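Putative aminooxidase (Propionibacterium acnes, PDB 2BA9) probably isomerises polyunsaturated fatty acids such as linoleic acid to conjugated products, using bound flavin-adenine dinucleotide in a fold of the flavin-containing amine oxidoreductase family. Local coordinates at residues Arg55-Ala60 with Asp203-Met208; Ala60-Pro65 with Gly196-Trp201; Pro65-Ile70 with Phe405-Glu410. One frame throughout, in Å; residues are numbered along the deposited sequence.

Contact 1 (Arg55-Ala60 with Asp203-Met208); sequences RYEMGA and DGTQAM. With FAD (flavin-adenine dinucleotide), chain D.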
# COMPACT_ATOMS: atom_id res chain seq x y z
N ARG A 55 5.86 10.71 17.53
CA ARG A 55 5.78 10.57 16.10
C ARG A 55 4.35 10.37 15.64
O ARG A 55 3.58 9.62 16.24
CB ARG A 55 6.67 9.42 15.61
CG ARG A 55 8.14 9.59 15.99
CD ARG A 55 8.97 8.38 15.66
NE ARG A 55 9.28 8.28 14.24
CZ ARG A 55 10.16 7.43 13.71
NH1 ARG A 55 10.83 6.58 14.47
NH2 ARG A 55 10.37 7.43 12.40
N TYR A 56 4.01 11.02 14.55
CA TYR A 56 2.72 10.80 13.91
C TYR A 56 2.96 10.11 12.57
O TYR A 56 4.10 10.00 12.11
CB TYR A 56 1.95 12.11 13.75
CG TYR A 56 2.63 13.15 12.89
CD1 TYR A 56 2.29 13.30 11.55
CD2 TYR A 56 3.59 14.00 13.42
CE1 TYR A 56 2.89 14.28 10.76
CE2 TYR A 56 4.19 14.97 12.65
CZ TYR A 56 3.84 15.10 11.31
OH TYR A 56 4.45 16.07 10.54
N GLU A 57 1.88 9.64 11.96
CA GLU A 57 1.97 8.87 10.74
C GLU A 57 1.47 9.72 9.58
O GLU A 57 0.32 10.20 9.56
CB GLU A 57 1.15 7.58 10.84
CG GLU A 57 1.53 6.60 11.97
CD GLU A 57 2.77 5.75 11.69
OE1 GLU A 57 3.68 6.21 10.95
OE2 GLU A 57 2.82 4.59 12.20
N MET A 58 2.35 9.95 8.62
CA MET A 58 1.98 10.50 7.33
C MET A 58 1.63 9.38 6.34
O MET A 58 1.05 9.64 5.28
CB MET A 58 3.10 11.40 6.79
CG MET A 58 3.12 12.78 7.46
SD MET A 58 1.60 13.77 7.26
CE MET A 58 1.49 13.78 5.46
N GLY A 59 1.97 8.15 6.69
CA GLY A 59 1.67 7.00 5.82
C GLY A 59 1.01 5.85 6.56
O GLY A 59 0.09 6.07 7.39
N ALA A 60 1.47 4.63 6.28
CA ALA A 60 1.00 3.43 6.96
C ALA A 60 0.92 3.63 8.46
O ALA A 60 1.79 4.26 9.07
CB ALA A 60 1.88 2.22 6.64
N ASP A 203 6.40 4.28 17.95
CA ASP A 203 7.44 5.03 17.24
C ASP A 203 7.21 5.02 15.73
O ASP A 203 8.12 5.32 14.96
CB ASP A 203 8.83 4.50 17.59
CG ASP A 203 9.27 4.93 18.98
OD1 ASP A 203 9.45 6.16 19.20
OD2 ASP A 203 9.44 4.05 19.86
N GLY A 204 6.00 4.66 15.33
CA GLY A 204 5.60 4.73 13.93
C GLY A 204 5.99 3.52 13.11
O GLY A 204 6.94 2.79 13.44
N THR A 205 5.23 3.29 12.03
CA THR A 205 5.53 2.20 11.13
C THR A 205 6.95 2.38 10.55
O THR A 205 7.63 1.39 10.31
CB THR A 205 4.50 2.05 9.98
OG1 THR A 205 4.35 3.29 9.30
CG2 THR A 205 3.14 1.60 10.52
N GLN A 206 7.39 3.63 10.39
CA GLN A 206 8.71 3.91 9.81
C GLN A 206 9.85 3.34 10.66
O GLN A 206 10.87 2.90 10.12
CB GLN A 206 8.91 5.41 9.60
CG GLN A 206 10.22 5.77 8.86
CD GLN A 206 10.38 7.27 8.60
OE1 GLN A 206 9.79 8.10 9.30
NE2 GLN A 206 11.18 7.61 7.58
N ALA A 207 9.67 3.31 11.98
CA ALA A 207 10.73 2.95 12.93
C ALA A 207 11.38 1.60 12.64
O ALA A 207 12.60 1.49 12.65
CB ALA A 207 10.20 2.96 14.36
N MET A 208 10.56 0.58 12.39
CA MET A 208 11.05 -0.78 12.21
C MET A 208 11.81 -0.99 10.90
O MET A 208 12.66 -1.87 10.80
CB MET A 208 9.91 -1.80 12.35
CG MET A 208 8.76 -1.68 11.35
SD MET A 208 7.26 -2.49 11.98
CE MET A 208 6.08 -2.10 10.68
PA FAD D . 7.26 2.68 -1.12
O1A FAD D . 6.82 2.55 0.31
O2A FAD D . 6.58 3.76 -1.94
O5B FAD D . 8.83 3.02 -1.14
C5B FAD D . 9.45 3.13 -2.40
C4B FAD D . 10.85 3.68 -2.24
O4B FAD D . 11.46 3.75 -3.51
C3B FAD D . 10.85 5.08 -1.62
O3B FAD D . 11.70 5.12 -0.50
C2B FAD D . 11.30 5.97 -2.76
O2B FAD D . 11.95 7.17 -2.31
C1B FAD D . 12.13 4.99 -3.60
N9A FAD D . 12.24 5.47 -4.99
C8A FAD D . 11.21 5.82 -5.84
N7A FAD D . 11.75 6.24 -7.02
C5A FAD D . 13.11 6.15 -6.94
C6A FAD D . 14.15 6.45 -7.83
N6A FAD D . 13.88 6.56 -9.17
N1A FAD D . 15.46 6.21 -7.43
C2A FAD D . 15.75 5.74 -6.16
N3A FAD D . 14.71 5.45 -5.28
C4A FAD D . 13.42 5.67 -5.65
N1 FAD D . 0.26 -0.43 4.35
C2 FAD D . -0.21 -1.41 5.21
O2 FAD D . 0.29 -2.53 5.19
N3 FAD D . -1.24 -1.12 6.08
C4 FAD D . -1.80 0.15 6.10
O4 FAD D . -2.71 0.38 6.91
C4X FAD D . -1.32 1.14 5.24
N5 FAD D . -1.86 2.41 5.22
C5X FAD D . -1.29 3.44 4.49
C6 FAD D . -1.78 4.74 4.60
C7 FAD D . -1.17 5.77 3.88
C7M FAD D . -1.70 7.16 4.04
C8 FAD D . -0.08 5.49 3.05
C8M FAD D . 0.60 6.56 2.26
C9 FAD D . 0.39 4.18 2.95
C9A FAD D . -0.21 3.14 3.65
N10 FAD D . 0.23 1.81 3.54
C10 FAD D . -0.27 0.84 4.37
C1' FAD D . 0.97 1.35 2.33
C2' FAD D . 2.45 1.11 2.63
O2' FAD D . 3.03 2.20 3.33
C3' FAD D . 3.15 0.88 1.30
O3' FAD D . 2.44 -0.13 0.56
C4' FAD D . 4.60 0.48 1.50
O4' FAD D . 5.37 1.58 1.98
C5' FAD D . 5.14 -0.06 0.19
O5' FAD D . 6.54 -0.15 0.25
P FAD D . 7.41 -0.14 -1.12
O1P FAD D . 8.89 -0.18 -0.80
O2P FAD D . 6.97 -1.30 -1.95
O3P FAD D . 7.10 1.26 -1.85
O HOH W 1 11.44 7.08 17.74

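Contact 2 (Ala60-Pro65 with Gly196-Trp201); sequences AIMGVP and GDLWTW. With FAD (flavin-adenine dinucleotide), chain D.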
# COMPACT_ATOMS: atom_id res chain seq x y z
N ALA A 60 1.47 4.63 6.28
CA ALA A 60 1.00 3.43 6.96
C ALA A 60 0.92 3.63 8.46
O ALA A 60 1.79 4.26 9.07
CB ALA A 60 1.88 2.22 6.64
N ILE A 61 -0.14 3.07 9.03
CA ILE A 61 -0.41 3.07 10.46
C ILE A 61 -0.39 1.66 11.05
O ILE A 61 0.18 1.43 12.12
CB ILE A 61 -1.81 3.64 10.76
CG1 ILE A 61 -1.99 5.01 10.10
CG2 ILE A 61 -2.05 3.68 12.27
CD1 ILE A 61 -3.43 5.54 10.13
N MET A 62 -1.03 0.72 10.37
CA MET A 62 -1.41 -0.55 11.00
C MET A 62 -1.09 -1.81 10.22
O MET A 62 -0.79 -1.78 9.02
CB MET A 62 -2.92 -0.54 11.30
CG MET A 62 -3.84 -0.55 10.08
SD MET A 62 -5.52 -0.01 10.52
CE MET A 62 -5.29 1.77 10.67
N GLY A 63 -1.17 -2.93 10.94
CA GLY A 63 -1.14 -4.27 10.38
C GLY A 63 -2.14 -5.16 11.10
O GLY A 63 -2.90 -4.70 11.96
N VAL A 64 -2.15 -6.44 10.72
CA VAL A 64 -2.97 -7.45 11.38
C VAL A 64 -2.07 -8.61 11.79
O VAL A 64 -0.93 -8.68 11.31
CB VAL A 64 -4.14 -7.96 10.48
CG1 VAL A 64 -5.29 -6.95 10.47
CG2 VAL A 64 -3.65 -8.27 9.06
N PRO A 65 -2.55 -9.49 12.70
CA PRO A 65 -1.74 -10.60 13.21
C PRO A 65 -1.25 -11.56 12.15
O PRO A 65 -0.30 -12.29 12.40
CB PRO A 65 -2.68 -11.34 14.18
CG PRO A 65 -3.71 -10.34 14.55
CD PRO A 65 -3.88 -9.46 13.35
N GLY A 196 -11.21 -5.36 15.16
CA GLY A 196 -10.26 -4.35 15.64
C GLY A 196 -8.98 -4.97 16.21
O GLY A 196 -8.34 -4.41 17.12
N ASP A 197 -8.62 -6.15 15.69
CA ASP A 197 -7.39 -6.83 16.10
C ASP A 197 -6.26 -6.31 15.20
O ASP A 197 -5.88 -6.96 14.22
CB ASP A 197 -7.59 -8.35 16.00
CG ASP A 197 -6.51 -9.16 16.72
OD1 ASP A 197 -5.75 -8.60 17.55
OD2 ASP A 197 -6.45 -10.38 16.46
N LEU A 198 -5.75 -5.13 15.54
CA LEU A 198 -4.88 -4.35 14.65
C LEU A 198 -3.58 -3.89 15.32
O LEU A 198 -3.60 -3.37 16.44
CB LEU A 198 -5.64 -3.13 14.15
CG LEU A 198 -6.84 -3.42 13.24
CD1 LEU A 198 -7.80 -2.24 13.20
CD2 LEU A 198 -6.38 -3.77 11.85
N TRP A 199 -2.46 -4.08 14.63
CA TRP A 199 -1.16 -3.61 15.13
C TRP A 199 -0.93 -2.14 14.82
O TRP A 199 -1.26 -1.66 13.73
CB TRP A 199 -0.01 -4.39 14.50
CG TRP A 199 0.01 -5.85 14.74
CD1 TRP A 199 -0.71 -6.55 15.65
CD2 TRP A 199 0.85 -6.79 14.07
NE1 TRP A 199 -0.39 -7.88 15.57
CE2 TRP A 199 0.58 -8.05 14.61
CE3 TRP A 199 1.82 -6.68 13.06
CZ2 TRP A 199 1.23 -9.20 14.19
CZ3 TRP A 199 2.47 -7.81 12.64
CH2 TRP A 199 2.17 -9.06 13.20
N THR A 200 -0.35 -1.43 15.78
CA THR A 200 0.18 -0.09 15.59
C THR A 200 1.50 -0.01 16.33
O THR A 200 1.80 -0.86 17.18
CB THR A 200 -0.74 1.03 16.14
OG1 THR A 200 -0.86 0.92 17.57
CG2 THR A 200 -2.13 0.98 15.51
N TRP A 201 2.28 1.02 16.03
CA TRP A 201 3.61 1.19 16.59
C TRP A 201 3.74 2.58 17.20
O TRP A 201 3.45 3.57 16.53
CB TRP A 201 4.65 0.95 15.48
CG TRP A 201 4.65 -0.48 15.01
CD1 TRP A 201 5.42 -1.49 15.50
CD2 TRP A 201 3.81 -1.06 14.01
NE1 TRP A 201 5.14 -2.66 14.84
CE2 TRP A 201 4.15 -2.42 13.93
CE3 TRP A 201 2.83 -0.55 13.16
CZ2 TRP A 201 3.53 -3.30 13.03
CZ3 TRP A 201 2.20 -1.42 12.27
CH2 TRP A 201 2.57 -2.78 12.21
PA FAD D . 7.26 2.68 -1.12
O1A FAD D . 6.82 2.55 0.31
O2A FAD D . 6.58 3.76 -1.94
O5B FAD D . 8.83 3.02 -1.14
C5B FAD D . 9.45 3.13 -2.40
C4B FAD D . 10.85 3.68 -2.24
O4B FAD D . 11.46 3.75 -3.51
C3B FAD D . 10.85 5.08 -1.62
O3B FAD D . 11.70 5.12 -0.50
C2B FAD D . 11.30 5.97 -2.76
O2B FAD D . 11.95 7.17 -2.31
C1B FAD D . 12.13 4.99 -3.60
N9A FAD D . 12.24 5.47 -4.99
C8A FAD D . 11.21 5.82 -5.84
N7A FAD D . 11.75 6.24 -7.02
C5A FAD D . 13.11 6.15 -6.94
C6A FAD D . 14.15 6.45 -7.83
N6A FAD D . 13.88 6.56 -9.17
N1A FAD D . 15.46 6.21 -7.43
C2A FAD D . 15.75 5.74 -6.16
N3A FAD D . 14.71 5.45 -5.28
C4A FAD D . 13.42 5.67 -5.65
N1 FAD D . 0.26 -0.43 4.35
C2 FAD D . -0.21 -1.41 5.21
O2 FAD D . 0.29 -2.53 5.19
N3 FAD D . -1.24 -1.12 6.08
C4 FAD D . -1.80 0.15 6.10
O4 FAD D . -2.71 0.38 6.91
C4X FAD D . -1.32 1.14 5.24
N5 FAD D . -1.86 2.41 5.22
C5X FAD D . -1.29 3.44 4.49
C6 FAD D . -1.78 4.74 4.60
C7 FAD D . -1.17 5.77 3.88
C7M FAD D . -1.70 7.16 4.04
C8 FAD D . -0.08 5.49 3.05
C8M FAD D . 0.60 6.56 2.26
C9 FAD D . 0.39 4.18 2.95
C9A FAD D . -0.21 3.14 3.65
N10 FAD D . 0.23 1.81 3.54
C10 FAD D . -0.27 0.84 4.37
C1' FAD D . 0.97 1.35 2.33
C2' FAD D . 2.45 1.11 2.63
O2' FAD D . 3.03 2.20 3.33
C3' FAD D . 3.15 0.88 1.30
O3' FAD D . 2.44 -0.13 0.56
C4' FAD D . 4.60 0.48 1.50
O4' FAD D . 5.37 1.58 1.98
C5' FAD D . 5.14 -0.06 0.19
O5' FAD D . 6.54 -0.15 0.25
P FAD D . 7.41 -0.14 -1.12
O1P FAD D . 8.89 -0.18 -0.80
O2P FAD D . 6.97 -1.30 -1.95
O3P FAD D . 7.10 1.26 -1.85
O HOH W 2 1.46 3.06 14.10

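Contact 3 (Pro65-Ile70 with Phe405-Glu410); sequences PSYDTI and FGNFDE. With NA (sodium ion), chain B; FAD (flavin-adenine dinucleotide), chain D.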
# COMPACT_ATOMS: atom_id res chain seq x y z
N PRO A 65 -2.55 -9.49 12.70
CA PRO A 65 -1.74 -10.60 13.21
C PRO A 65 -1.25 -11.56 12.15
O PRO A 65 -0.30 -12.29 12.40
CB PRO A 65 -2.68 -11.34 14.18
CG PRO A 65 -3.71 -10.34 14.55
CD PRO A 65 -3.88 -9.46 13.35
N SER A 66 -1.92 -11.57 10.99
CA SER A 66 -1.49 -12.39 9.85
C SER A 66 -0.37 -11.72 9.02
O SER A 66 -0.05 -12.17 7.93
CB SER A 66 -2.69 -12.74 8.94
OG SER A 66 -3.32 -11.60 8.37
N TYR A 67 0.24 -10.66 9.54
CA TYR A 67 1.39 -10.03 8.86
C TYR A 67 2.66 -10.83 9.14
O TYR A 67 3.60 -10.32 9.75
CB TYR A 67 1.54 -8.57 9.29
CG TYR A 67 0.81 -7.54 8.44
CD1 TYR A 67 -0.40 -7.84 7.79
CD2 TYR A 67 1.31 -6.25 8.31
CE1 TYR A 67 -1.04 -6.90 7.01
CE2 TYR A 67 0.67 -5.30 7.54
CZ TYR A 67 -0.51 -5.62 6.90
OH TYR A 67 -1.14 -4.66 6.13
N ASP A 68 2.70 -12.07 8.67
CA ASP A 68 3.79 -13.00 9.02
C ASP A 68 5.18 -12.47 8.66
O ASP A 68 6.10 -12.56 9.47
CB ASP A 68 3.56 -14.37 8.37
CG ASP A 68 2.42 -15.20 9.06
OD1 ASP A 68 2.15 -15.00 10.26
OD2 ASP A 68 1.82 -16.06 8.39
N THR A 69 5.33 -11.90 7.46
CA THR A 69 6.64 -11.40 7.02
C THR A 69 7.07 -10.20 7.87
O THR A 69 8.22 -10.11 8.28
CB THR A 69 6.64 -11.05 5.52
OG1 THR A 69 6.05 -12.14 4.79
CG2 THR A 69 8.05 -10.82 5.02
N ILE A 70 6.14 -9.30 8.16
CA ILE A 70 6.46 -8.18 9.07
C ILE A 70 6.85 -8.70 10.45
O ILE A 70 7.75 -8.13 11.07
CB ILE A 70 5.32 -7.13 9.19
CG1 ILE A 70 4.93 -6.59 7.79
CG2 ILE A 70 5.75 -5.98 10.12
CD1 ILE A 70 6.14 -6.24 6.87
N PHE A 405 0.59 -5.97 -3.90
CA PHE A 405 -0.47 -5.06 -3.51
C PHE A 405 0.16 -3.91 -2.75
O PHE A 405 1.26 -4.07 -2.21
CB PHE A 405 -1.50 -5.79 -2.63
CG PHE A 405 -2.61 -4.92 -2.19
CD1 PHE A 405 -3.64 -4.58 -3.06
CD2 PHE A 405 -2.63 -4.39 -0.90
CE1 PHE A 405 -4.67 -3.75 -2.65
CE2 PHE A 405 -3.66 -3.55 -0.49
CZ PHE A 405 -4.69 -3.25 -1.36
N GLY A 406 -0.52 -2.77 -2.74
CA GLY A 406 -0.05 -1.59 -2.05
C GLY A 406 -0.14 -1.65 -0.53
O GLY A 406 -0.67 -0.72 0.08
N ASN A 407 0.36 -2.71 0.10
CA ASN A 407 0.56 -2.73 1.57
C ASN A 407 1.92 -3.31 1.94
O ASN A 407 2.56 -3.96 1.11
CB ASN A 407 -0.66 -3.31 2.34
CG ASN A 407 -0.58 -4.82 2.70
OD1 ASN A 407 0.48 -5.42 2.89
ND2 ASN A 407 -1.76 -5.40 2.87
N PHE A 408 2.39 -3.00 3.15
CA PHE A 408 3.80 -3.25 3.47
C PHE A 408 4.10 -4.71 3.82
O PHE A 408 5.22 -5.17 3.65
CB PHE A 408 4.39 -2.23 4.47
CG PHE A 408 3.72 -2.20 5.84
CD1 PHE A 408 4.04 -3.13 6.82
CD2 PHE A 408 2.87 -1.15 6.17
CE1 PHE A 408 3.46 -3.06 8.09
CE2 PHE A 408 2.28 -1.09 7.43
CZ PHE A 408 2.58 -2.06 8.38
N ASP A 409 3.10 -5.47 4.25
CA ASP A 409 3.33 -6.90 4.41
C ASP A 409 3.37 -7.59 3.05
O ASP A 409 4.19 -8.47 2.82
CB ASP A 409 2.27 -7.56 5.29
CG ASP A 409 2.57 -9.02 5.54
OD1 ASP A 409 3.51 -9.32 6.33
OD2 ASP A 409 1.87 -9.87 4.95
N GLU A 410 2.50 -7.16 2.14
CA GLU A 410 2.39 -7.81 0.84
C GLU A 410 3.66 -7.64 0.04
O GLU A 410 4.15 -8.61 -0.56
CB GLU A 410 1.18 -7.30 0.05
CG GLU A 410 -0.18 -7.75 0.61
CD GLU A 410 -0.43 -9.26 0.51
OE1 GLU A 410 -0.14 -9.86 -0.54
OE2 GLU A 410 -0.93 -9.86 1.49
NA NA B . -2.47 -11.57 1.83
PA FAD D . 7.26 2.68 -1.12
O1A FAD D . 6.82 2.55 0.31
O2A FAD D . 6.58 3.76 -1.94
O5B FAD D . 8.83 3.02 -1.14
C5B FAD D . 9.45 3.13 -2.40
C4B FAD D . 10.85 3.68 -2.24
O4B FAD D . 11.46 3.75 -3.51
C3B FAD D . 10.85 5.08 -1.62
O3B FAD D . 11.70 5.12 -0.50
C2B FAD D . 11.30 5.97 -2.76
O2B FAD D . 11.95 7.17 -2.31
C1B FAD D . 12.13 4.99 -3.60
N9A FAD D . 12.24 5.47 -4.99
C8A FAD D . 11.21 5.82 -5.84
N7A FAD D . 11.75 6.24 -7.02
C5A FAD D . 13.11 6.15 -6.94
C6A FAD D . 14.15 6.45 -7.83
N6A FAD D . 13.88 6.56 -9.17
N1A FAD D . 15.46 6.21 -7.43
C2A FAD D . 15.75 5.74 -6.16
N3A FAD D . 14.71 5.45 -5.28
C4A FAD D . 13.42 5.67 -5.65
N1 FAD D . 0.26 -0.43 4.35
C2 FAD D . -0.21 -1.41 5.21
O2 FAD D . 0.29 -2.53 5.19
N3 FAD D . -1.24 -1.12 6.08
C4 FAD D . -1.80 0.15 6.10
O4 FAD D . -2.71 0.38 6.91
C4X FAD D . -1.32 1.14 5.24
N5 FAD D . -1.86 2.41 5.22
C5X FAD D . -1.29 3.44 4.49
C6 FAD D . -1.78 4.74 4.60
C7 FAD D . -1.17 5.77 3.88
C7M FAD D . -1.70 7.16 4.04
C8 FAD D . -0.08 5.49 3.05
C8M FAD D . 0.60 6.56 2.26
C9 FAD D . 0.39 4.18 2.95
C9A FAD D . -0.21 3.14 3.65
N10 FAD D . 0.23 1.81 3.54
C10 FAD D . -0.27 0.84 4.37
C1' FAD D . 0.97 1.35 2.33
C2' FAD D . 2.45 1.11 2.63
O2' FAD D . 3.03 2.20 3.33
C3' FAD D . 3.15 0.88 1.30
O3' FAD D . 2.44 -0.13 0.56
C4' FAD D . 4.60 0.48 1.50
O4' FAD D . 5.37 1.58 1.98
C5' FAD D . 5.14 -0.06 0.19
O5' FAD D . 6.54 -0.15 0.25
P FAD D . 7.41 -0.14 -1.12
O1P FAD D . 8.89 -0.18 -0.80
O2P FAD D . 6.97 -1.30 -1.95
O3P FAD D . 7.10 1.26 -1.85
O HOH W 3 -0.65 -11.48 5.36
O HOH W 4 3.36 -12.28 5.24
O HOH W 5 -1.57 -12.23 -0.31
O HOH W 6 -3.74 -10.39 3.40
O HOH W 7 -4.07 -12.97 1.73

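Contact 1 (Arg55-Ala60 with Asp203-Met208)
E57 reaches with its carboxylate to the first turn of helix 204-215, in the FAD-binding fold of the flavin-containing amine oxidoreductases, and tethers the loop that passes over the isoalloxazine. Two strong hydrogen bonds to or from backbone atoms join the segments, while R55 supplies the broadest packing. T205 N donates to E57 OE2 at 2.7 Å with an N-H...O angle of 154°, and the oxygen receives it through its syn lone pair; a bend at chi2 turns the carboxylate to the helix. Such a carboxylate at the N-terminal turn would probably be stabilised by the helix dipole, and E57 OE1 has a second partner in S48 OG. T205 OG1 in turn gives its proton to A60 O over 2.7 Å, approaching from above the carbonyl plane, 52° out of it.

The charged and polar group at the other end is R55. Its guanidinium lies with one face on D203 O, 3.0 Å from NH1, where the angle is too poor for a hydrogen bond. At its edge, R55 NH2 makes a weak bond to Q206 OE1, the amide plane being turned 49° from the guanidinium. Stronger partners of R55 lie outside: E210 in a salt bridge and the carbonyl of S48, whose amide also binds Q206 OE1.

On the cofactor side, A60 CA packs 3.4 Å from FAD C5X.

Contact 2 (Ala60-Pro65 with Gly196-Trp201)
G63 and W199 form a single antiparallel bridge, a hydrogen-bonded pair with CA atoms 4.8 Å apart. G63 N donates to W199 O at 3.1 Å, with an N-H...O angle of 151°. The return bond, W199 N to G63 O, is 2.8 Å long at 155°. A CA-H...O contact from M62 to W199 O flanks the bridge, and another runs from L198 CA to G63 O.

The W199 indole packs against the backbone of V64 and P65, with V64 O and P65 N over one face, displaced toward the rim; P65 CA comes to 3.4 Å from W199 CZ2. W201 works differently: the edge of its six-membered ring is directed at the backbone, with CE3 3.5 Å from I61 O.

The bridge thus joins two irregular segments of the flavin-binding fold, the loop leading into helix 68-77 and the linker that follows helix 187-195, whose end is closed by a Schellman motif with G196 at C-prime. On the cofactor side, M62 O lies 3.0 Å from FAD N3.

Aliphatic side chains pack beside the bridge. V64 and L198 run side by side in the same direction, V64 CG1 touching L198 CD2 at 3.6 Å. M62 CG lies between the backbone N and the carbonyl carbon (chi1 67°), and a bend at chi3 follows, bringing SD to that same methyl less closely. Beyond them, P65 CG lies 3.3 Å from D197 OD2.

Contact 3 (Pro65-Ile70 with Phe405-Glu410)
The pyrimidine end of the FAD isoalloxazine is gripped here by Y67 and F408, in the flavin pocket of an amine-oxidoreductase-type fold, where the N-terminal ends of helices 68-77 and 408-423 meet. FAD O2 takes two hydrogen bonds, from Y67 OH at 2.7 Å and from F408 N at 3.0 Å; the second is an amide of the first turn of helix 408-423, so the helix dipole would probably support negative charge on this side of the flavin.

The two aromatic rings form an offset edge-to-face pair. The edge of Y67 is turned toward the face of F408, with planes at 89° and centroids 5.4 Å apart, and FAD O2 also lies over a face of F408. I70 packs at the F408 ring edge through CG1 and CD1.

D409 ties the two helices together. Its CB sits over the centre of the Y67 ring in a CH-pi contact, 3.3 Å from the centroid, and the carboxylate stacks nearly parallel to that ring. With CG anti to the backbone N (chi1 -175°), the carboxylate passes beyond the ring to the opposing helix, where I70 N donates to D409 OD1 at an N-H...O angle of 162°. D409 OD2 is held by two waters, one shared with S66 O and the other with T69 N.

N407 caps its own helix, accepting from E410 N at OD1. One turn on, E410 OE2 binds a sodium ion at 2.3 Å, the other ligands of which are K183 O and three waters.

All three contacts converge on the isoalloxazine of FAD. The chain from R55 to I70 runs through them in order, sharing A60 between contacts 1 and 2 and P65 between contacts 2 and 3, and each part meets a different later segment. The centres of contacts 1 and 2 are about 12 Å apart, those of contacts 2 and 3 about 10 Å, and those of contacts 1 and 3 about 15 Å. F408 of contact 3 is the common neighbour: its CE2 lies 3.4 Å from A60 CB, and its CZ lies 3.4 Å from M62 O. M208 of contact 1 bridges the others, placing SD 3.6 Å from W201 NE1 and CE 3.8 Å from F408 CE1.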